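Local coordinates for protein malate dehydrogenase (Porphyromonas gingivalis, PDB 3FI9) that probably interconverts malate and oxaloacetate with NAD as the hydride carrier, at residues T34-E48 / G61-A73. Numbering follows the deposited sequence.
Sequences TPNLCLYDPFAVGLE and GLNLTFTSDIKEA
Leu64 lies alongside Leu37, pointing the same way, its CD1 3.7 Å from Leu37 CD2; the same methyl meets Leu39 CG obliquely at 4.0 Å. Along the same face Phe66 takes its ring across Leu47: with chi1 at 63°, CG sits between the backbone N and carbonyl carbon, which swings the ring beside helix 44-57, where CD1 comes to 3.9 Å from Leu47 CG and CE1 meets Glu48 CA and CB. On the face of Cys38 and Tyr40, Ile70 sets CD1 almost centrally over the Tyr40 ring, a CH-pi contact, while Ala73 CB packs against Tyr40 CB at 3.6 Å. Strands 37-40 and 65-67 run parallel as the two ends of a right-handed beta-alpha-beta crossover through helix 44-57, in the Rossmann-type NAD-binding domain; strand 65-67 forms the sheet edge within the chain. Leu39 bonds both ways, its N to Thr65 O (2.9 Å) and its O from Thr67 N. Past the strand ends, Ser68 OG donates to Asp41 O at 2.6 Å, nearly in line with the carbonyl. The Asp41 carboxylate turns elsewhere: OD1 accepts from Phe43 N in an Asx turn, and OD2 from Ala17 N, both aspartate and alanine being predicted NAD-binding residues.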
ATOM      1  N   THR A  34      -7.297  12.109  -6.904  1.00 15.84           N
ATOM      2  CA  THR A  34      -8.355  13.098  -6.577  1.00 15.97           C
ATOM      3  C   THR A  34      -8.487  13.199  -5.053  1.00 17.34           C
ATOM      4  O   THR A  34      -8.409  12.180  -4.332  1.00 16.11           O
ATOM      5  CB  THR A  34      -9.724  12.647  -7.159  1.00 16.10           C
ATOM      6  OG1 THR A  34     -10.793  13.484  -6.695  1.00 18.24           O
ATOM      7  CG2 THR A  34     -10.033  11.247  -6.748  1.00 16.19           C
ATOM      8  N   PRO A  35      -8.832  14.387  -4.553  1.00 16.65           N
ATOM      9  CA  PRO A  35      -9.150  14.483  -3.133  1.00 17.04           C
ATOM     10  C   PRO A  35     -10.486  13.804  -2.804  1.00 17.25           C
ATOM     11  O   PRO A  35     -10.729  13.386  -1.654  1.00 18.80           O
ATOM     12  CB  PRO A  35      -9.230  16.004  -2.878  1.00 17.94           C
ATOM     13  CG  PRO A  35      -9.296  16.663  -4.279  1.00 18.61           C
ATOM     14  CD  PRO A  35      -9.010  15.653  -5.320  1.00 17.91           C
ATOM     15  N   ASN A  36     -11.339  13.653  -3.818  1.00 16.20           N
ATOM     16  CA  ASN A  36     -12.671  13.113  -3.584  1.00 17.23           C
ATOM     17  C   ASN A  36     -12.660  11.611  -3.824  1.00 16.58           C
ATOM     18  O   ASN A  36     -13.073  11.102  -4.865  1.00 17.49           O
ATOM     19  CB  ASN A  36     -13.672  13.882  -4.438  1.00 17.18           C
ATOM     20  CG  ASN A  36     -13.686  15.363  -4.036  1.00 18.93           C
ATOM     21  OD1 ASN A  36     -13.940  15.670  -2.870  1.00 18.40           O
ATOM     22  ND2 ASN A  36     -13.321  16.262  -4.958  1.00 21.94           N
ATOM     23  N   LEU A  37     -12.107  10.917  -2.849  1.00 17.12           N
ATOM     24  CA  LEU A  37     -11.966   9.465  -2.934  1.00 16.29           C
ATOM     25  C   LEU A  37     -13.047   8.852  -2.071  1.00 15.26           C
ATOM     26  O   LEU A  37     -13.151   9.146  -0.881  1.00 15.60           O
ATOM     27  CB  LEU A  37     -10.572   9.083  -2.417  1.00 16.47           C
ATOM     28  CG  LEU A  37     -10.266   7.594  -2.374  1.00 15.85           C
ATOM     29  CD1 LEU A  37     -10.217   7.112  -3.783  1.00 15.57           C
ATOM     30  CD2 LEU A  37      -8.918   7.311  -1.601  1.00 13.08           C
ATOM     31  N   CYS A  38     -13.885   8.011  -2.676  1.00 15.68           N
ATOM     32  CA  CYS A  38     -15.026   7.441  -1.977  1.00 16.37           C
ATOM     33  C   CYS A  38     -14.926   5.923  -1.905  1.00 15.92           C
ATOM     34  O   CYS A  38     -14.685   5.256  -2.930  1.00 14.84           O
ATOM     35  CB  CYS A  38     -16.320   7.888  -2.671  1.00 17.47           C
ATOM     36  SG  CYS A  38     -17.813   7.134  -2.027  1.00 21.69           S
ATOM     37  N   LEU A  39     -15.070   5.391  -0.689  1.00 15.00           N
ATOM     38  CA  LEU A  39     -14.901   3.966  -0.443  1.00 15.47           C
ATOM     39  C   LEU A  39     -16.262   3.329  -0.200  1.00 17.22           C
ATOM     40  O   LEU A  39     -17.019   3.756   0.716  1.00 17.18           O
ATOM     41  CB  LEU A  39     -13.969   3.747   0.735  1.00 14.49           C
ATOM     42  CG  LEU A  39     -12.597   4.439   0.703  1.00 17.52           C
ATOM     43  CD1 LEU A  39     -11.771   3.844   1.850  1.00 18.25           C
ATOM     44  CD2 LEU A  39     -11.930   4.181  -0.668  1.00 13.08           C
ATOM     45  N   TYR A  40     -16.599   2.315  -1.012  1.00 17.18           N
ATOM     46  CA  TYR A  40     -17.898   1.654  -0.864  1.00 17.44           C
ATOM     47  C   TYR A  40     -17.694   0.160  -0.556  1.00 17.79           C
ATOM     48  O   TYR A  40     -16.863  -0.492  -1.198  1.00 16.99           O
ATOM     49  CB  TYR A  40     -18.781   1.827  -2.122  1.00 17.37           C
ATOM     50  CG  TYR A  40     -19.909   0.799  -2.132  1.00 19.30           C
ATOM     51  CD1 TYR A  40     -21.089   1.021  -1.416  1.00 19.73           C
ATOM     52  CD2 TYR A  40     -19.769  -0.407  -2.802  1.00 20.99           C
ATOM     53  CE1 TYR A  40     -22.114   0.091  -1.403  1.00 20.07           C
ATOM     54  CE2 TYR A  40     -20.780  -1.373  -2.780  1.00 24.41           C
ATOM     55  CZ  TYR A  40     -21.947  -1.125  -2.060  1.00 22.14           C
ATOM     56  OH  TYR A  40     -22.937  -2.087  -2.042  1.00 20.84           O
ATOM     57  N   ASP A  41     -18.430  -0.369   0.423  1.00 17.78           N
ATOM     58  CA  ASP A  41     -18.490  -1.792   0.646  1.00 19.05           C
ATOM     59  C   ASP A  41     -19.774  -2.052   1.406  1.00 20.94           C
ATOM     60  O   ASP A  41     -20.124  -1.283   2.332  1.00 21.44           O
ATOM     61  CB  ASP A  41     -17.293  -2.263   1.495  1.00 18.01           C
ATOM     62  CG  ASP A  41     -16.942  -3.720   1.275  1.00 20.99           C
ATOM     63  OD1 ASP A  41     -17.698  -4.557   1.799  1.00 21.25           O
ATOM     64  OD2 ASP A  41     -15.887  -4.052   0.622  1.00 22.38           O
ATOM     65  N   PRO A  42     -20.465  -3.157   1.065  1.00 22.36           N
ATOM     66  CA  PRO A  42     -21.618  -3.621   1.914  1.00 23.26           C
ATOM     67  C   PRO A  42     -21.202  -3.941   3.335  1.00 24.11           C
ATOM     68  O   PRO A  42     -22.044  -3.927   4.229  1.00 25.04           O
ATOM     69  CB  PRO A  42     -22.087  -4.917   1.221  1.00 22.47           C
ATOM     70  CG  PRO A  42     -20.912  -5.357   0.385  1.00 23.98           C
ATOM     71  CD  PRO A  42     -20.252  -4.045  -0.094  1.00 21.90           C
ATOM     72  N   PHE A  43     -19.928  -4.254   3.569  1.00 24.77           N
ATOM     73  CA  PHE A  43     -19.505  -4.669   4.915  1.00 25.29           C
ATOM     74  C   PHE A  43     -19.133  -3.436   5.728  1.00 25.54           C
ATOM     75  O   PHE A  43     -17.977  -3.016   5.731  1.00 25.51           O
ATOM     76  CB  PHE A  43     -18.359  -5.684   4.825  1.00 25.39           C
ATOM     77  CG  PHE A  43     -17.883  -6.207   6.146  1.00 28.85           C
ATOM     78  CD1 PHE A  43     -18.781  -6.451   7.183  1.00 33.47           C
ATOM     79  CD2 PHE A  43     -16.542  -6.477   6.346  1.00 30.62           C
ATOM     80  CE1 PHE A  43     -18.336  -6.939   8.406  1.00 33.96           C
ATOM     81  CE2 PHE A  43     -16.082  -6.960   7.565  1.00 31.26           C
ATOM     82  CZ  PHE A  43     -16.979  -7.190   8.591  1.00 33.92           C
ATOM     83  N   ALA A  44     -20.111  -2.849   6.419  1.00 25.46           N
ATOM     84  CA  ALA A  44     -19.924  -1.510   6.987  1.00 25.78           C
ATOM     85  C   ALA A  44     -18.833  -1.465   8.069  1.00 25.15           C
ATOM     86  O   ALA A  44     -18.103  -0.489   8.191  1.00 25.90           O
ATOM     87  CB  ALA A  44     -21.268  -0.950   7.542  1.00 26.75           C
ATOM     88  N   VAL A  45     -18.709  -2.512   8.862  1.00 24.13           N
ATOM     89  CA  VAL A  45     -17.744  -2.444   9.945  1.00 23.78           C
ATOM     90  C   VAL A  45     -16.303  -2.530   9.409  1.00 22.69           C
ATOM     91  O   VAL A  45     -15.448  -1.740   9.793  1.00 23.45           O
ATOM     92  CB  VAL A  45     -18.040  -3.495  11.042  1.00 24.24           C
ATOM     93  CG1 VAL A  45     -16.850  -3.599  12.002  1.00 24.33           C
ATOM     94  CG2 VAL A  45     -19.273  -3.067  11.768  1.00 24.77           C
ATOM     95  N   GLY A  46     -16.069  -3.445   8.478  1.00 21.89           N
ATOM     96  CA  GLY A  46     -14.776  -3.592   7.889  1.00 20.33           C
ATOM     97  C   GLY A  46     -14.432  -2.329   7.158  1.00 19.84           C
ATOM     98  O   GLY A  46     -13.296  -1.901   7.242  1.00 21.45           O
ATOM     99  N   LEU A  47     -15.422  -1.719   6.484  1.00 18.24           N
ATOM    100  CA  LEU A  47     -15.227  -0.484   5.722  1.00 18.75           C
ATOM    101  C   LEU A  47     -14.763   0.626   6.638  1.00 18.54           C
ATOM    102  O   LEU A  47     -13.855   1.383   6.309  1.00 15.18           O
ATOM    103  CB  LEU A  47     -16.526  -0.011   5.038  1.00 17.93           C
ATOM    104  CG  LEU A  47     -16.525   1.240   4.121  1.00 17.22           C
ATOM    105  CD1 LEU A  47     -15.441   1.190   3.003  1.00 16.51           C
ATOM    106  CD2 LEU A  47     -17.884   1.434   3.504  1.00 21.90           C
ATOM    107  N   GLU A  48     -15.430   0.748   7.782  1.00 17.74           N
ATOM    108  CA  GLU A  48     -15.063   1.808   8.704  1.00 18.78           C
ATOM    109  C   GLU A  48     -13.611   1.677   9.173  1.00 17.61           C
ATOM    110  O   GLU A  48     -12.945   2.693   9.375  1.00 17.96           O
ATOM    111  CB  GLU A  48     -15.987   1.838   9.932  1.00 18.63           C
ATOM    112  CG  GLU A  48     -15.672   2.998  10.841  1.00 23.15           C
ATOM    113  CD  GLU A  48     -16.596   3.055  12.067  1.00 27.67           C
ATOM    114  OE1 GLU A  48     -17.596   2.303  12.105  1.00 30.15           O
ATOM    115  OE2 GLU A  48     -16.333   3.890  12.958  1.00 29.78           O
ATOM    116  N   GLY A  61      -4.975  17.239   2.062  1.00 19.24           N
ATOM    117  CA  GLY A  61      -6.073  17.634   1.142  1.00 19.09           C
ATOM    118  C   GLY A  61      -7.077  16.551   0.760  1.00 17.57           C
ATOM    119  O   GLY A  61      -7.989  16.766  -0.074  1.00 15.70           O
ATOM    120  N   LEU A  62      -6.928  15.364   1.343  1.00 16.64           N
ATOM    121  CA  LEU A  62      -7.826  14.284   0.964  1.00 17.18           C
ATOM    122  C   LEU A  62      -9.205  14.565   1.544  1.00 18.05           C
ATOM    123  O   LEU A  62      -9.308  14.924   2.710  1.00 19.48           O
ATOM    124  CB  LEU A  62      -7.321  12.941   1.496  1.00 16.39           C
ATOM    125  CG  LEU A  62      -7.999  11.702   0.915  1.00 16.73           C
ATOM    126  CD1 LEU A  62      -7.701  11.587  -0.595  1.00 18.58           C
ATOM    127  CD2 LEU A  62      -7.541  10.446   1.643  1.00 15.57           C
ATOM    128  N   ASN A  63     -10.239  14.360   0.758  1.00 17.56           N
ATOM    129  CA  ASN A  63     -11.628  14.430   1.240  1.00 19.64           C
ATOM    130  C   ASN A  63     -12.239  13.011   1.219  1.00 17.71           C
ATOM    131  O   ASN A  63     -13.104  12.709   0.385  1.00 17.03           O
ATOM    132  CB  ASN A  63     -12.475  15.279   0.305  1.00 19.25           C
ATOM    133  CG  ASN A  63     -12.236  16.813   0.462  1.00 29.05           C
ATOM    134  OD1 ASN A  63     -12.285  17.357   1.579  1.00 32.54           O
ATOM    135  ND2 ASN A  63     -12.028  17.510  -0.674  1.00 32.12           N
ATOM    136  N   LEU A  64     -11.787  12.140   2.100  1.00 18.21           N
ATOM    137  CA  LEU A  64     -12.227  10.754   2.052  1.00 17.55           C
ATOM    138  C   LEU A  64     -13.701  10.610   2.512  1.00 18.69           C
ATOM    139  O   LEU A  64     -14.106  11.201   3.503  1.00 18.17           O
ATOM    140  CB  LEU A  64     -11.339   9.908   2.947  1.00 17.13           C
ATOM    141  CG  LEU A  64     -11.511   8.395   2.800  1.00 16.91           C
ATOM    142  CD1 LEU A  64     -10.773   7.854   1.502  1.00 14.21           C
ATOM    143  CD2 LEU A  64     -10.974   7.657   4.059  1.00 21.10           C
ATOM    144  N   THR A  65     -14.477   9.818   1.793  1.00 18.54           N
ATOM    145  CA  THR A  65     -15.832   9.498   2.188  1.00 18.64           C
ATOM    146  C   THR A  65     -15.948   7.975   2.172  1.00 19.47           C
ATOM    147  O   THR A  65     -15.212   7.287   1.457  1.00 19.32           O
ATOM    148  CB  THR A  65     -16.956  10.166   1.318  1.00 18.49           C
ATOM    149  OG1 THR A  65     -16.743   9.942  -0.088  1.00 19.79           O
ATOM    150  CG2 THR A  65     -17.098  11.698   1.604  1.00 19.40           C
ATOM    151  N   PHE A  66     -16.829   7.433   2.994  1.00 19.13           N
ATOM    152  CA  PHE A  66     -17.106   6.003   2.893  1.00 19.73           C
ATOM    153  C   PHE A  66     -18.568   5.764   3.120  1.00 20.15           C
ATOM    154  O   PHE A  66     -19.230   6.527   3.844  1.00 18.84           O
ATOM    155  CB  PHE A  66     -16.244   5.160   3.808  1.00 19.55           C
ATOM    156  CG  PHE A  66     -16.444   5.416   5.279  1.00 21.57           C
ATOM    157  CD1 PHE A  66     -17.281   4.593   6.037  1.00 22.10           C
ATOM    158  CD2 PHE A  66     -15.786   6.460   5.908  1.00 23.14           C
ATOM    159  CE1 PHE A  66     -17.450   4.825   7.406  1.00 25.27           C
ATOM    160  CE2 PHE A  66     -15.957   6.682   7.278  1.00 24.63           C
ATOM    161  CZ  PHE A  66     -16.783   5.885   8.013  1.00 22.37           C
ATOM    162  N   THR A  67     -19.076   4.709   2.495  1.00 20.91           N
ATOM    163  CA  THR A  67     -20.493   4.421   2.574  1.00 20.51           C
ATOM    164  C   THR A  67     -20.795   2.988   2.151  1.00 21.17           C
ATOM    165  O   THR A  67     -20.073   2.389   1.318  1.00 19.77           O
ATOM    166  CB  THR A  67     -21.325   5.448   1.703  1.00 20.31           C
ATOM    167  OG1 THR A  67     -22.723   5.153   1.811  1.00 23.04           O
ATOM    168  CG2 THR A  67     -20.958   5.361   0.221  1.00 19.74           C
ATOM    169  N   SER A  68     -21.858   2.432   2.738  1.00 21.60           N
ATOM    170  CA  SER A  68     -22.414   1.138   2.295  1.00 22.04           C
ATOM    171  C   SER A  68     -23.691   1.284   1.467  1.00 22.58           C
ATOM    172  O   SER A  68     -24.377   0.280   1.203  1.00 22.66           O
ATOM    173  CB  SER A  68     -22.697   0.222   3.479  1.00 21.78           C
ATOM    174  OG  SER A  68     -21.502  -0.035   4.162  1.00 22.37           O
ATOM    175  N   ASP A  69     -23.978   2.514   1.055  1.00 22.41           N
ATOM    176  CA  ASP A  69     -25.133   2.849   0.221  1.00 23.62           C
ATOM    177  C   ASP A  69     -24.644   3.119  -1.189  1.00 24.00           C
ATOM    178  O   ASP A  69     -23.912   4.092  -1.440  1.00 24.15           O
ATOM    179  CB  ASP A  69     -25.857   4.104   0.732  1.00 24.10           C
ATOM    180  CG  ASP A  69     -27.140   4.420  -0.086  1.00 26.70           C
ATOM    181  OD1 ASP A  69     -28.234   3.929   0.268  1.00 32.69           O
ATOM    182  OD2 ASP A  69     -27.058   5.070  -1.127  1.00 26.52           O
ATOM    183  N   ILE A  70     -25.049   2.263  -2.119  1.00 24.51           N
ATOM    184  CA  ILE A  70     -24.541   2.390  -3.466  1.00 25.35           C
ATOM    185  C   ILE A  70     -24.940   3.681  -4.158  1.00 24.08           C
ATOM    186  O   ILE A  70     -24.175   4.193  -4.912  1.00 23.09           O
ATOM    187  CB  ILE A  70     -24.890   1.168  -4.348  1.00 26.12           C
ATOM    188  CG1 ILE A  70     -24.142   1.294  -5.676  1.00 26.59           C
ATOM    189  CG2 ILE A  70     -26.400   0.984  -4.504  1.00 26.88           C
ATOM    190  CD1 ILE A  70     -22.656   0.882  -5.516  1.00 29.40           C
ATOM    191  N   LYS A  71     -26.155   4.192  -3.923  1.00 23.82           N
ATOM    192  CA  LYS A  71     -26.545   5.454  -4.528  1.00 23.79           C
ATOM    193  C   LYS A  71     -25.598   6.559  -4.087  1.00 23.30           C
ATOM    194  O   LYS A  71     -25.165   7.362  -4.888  1.00 22.97           O
ATOM    195  CB  LYS A  71     -27.993   5.870  -4.178  1.00 24.54           C
ATOM    196  CG  LYS A  71     -28.436   7.102  -5.018  1.00 26.24           C
ATOM    197  CD  LYS A  71     -29.842   7.639  -4.659  1.00 27.81           C
ATOM    198  CE  LYS A  71     -30.215   8.774  -5.623  1.00 31.21           C
ATOM    199  NZ  LYS A  71     -31.675   9.092  -5.526  1.00 35.11           N
ATOM    200  N   GLU A  72     -25.292   6.601  -2.801  1.00 23.67           N
ATOM    201  CA  GLU A  72     -24.399   7.645  -2.288  1.00 23.84           C
ATOM    202  C   GLU A  72     -23.002   7.567  -2.902  1.00 22.45           C
ATOM    203  O   GLU A  72     -22.422   8.588  -3.305  1.00 23.41           O
ATOM    204  CB  GLU A  72     -24.297   7.510  -0.770  1.00 25.01           C
ATOM    205  CG  GLU A  72     -25.528   8.031  -0.069  1.00 29.65           C
ATOM    206  CD  GLU A  72     -25.399   7.944   1.432  1.00 35.73           C
ATOM    207  OE1 GLU A  72     -24.401   7.342   1.902  1.00 37.10           O
ATOM    208  OE2 GLU A  72     -26.294   8.476   2.127  1.00 37.83           O
ATOM    209  N   ALA A  73     -22.506   6.348  -3.002  1.00 21.27           N
ATOM    210  CA  ALA A  73     -21.162   6.027  -3.514  1.00 21.52           C
ATOM    211  C   ALA A  73     -21.023   6.373  -4.993  1.00 21.73           C
ATOM    212  O   ALA A  73     -20.006   6.914  -5.425  1.00 20.72           O
ATOM    213  CB  ALA A  73     -20.877   4.536  -3.296  1.00 20.17           C
TER
HETATM  214  O   HOH W   1     -15.517  14.020  -1.217  1.00 28.24           O
HETATM  215  O   HOH W   2     -24.316  -2.165   0.522  1.00 42.26           O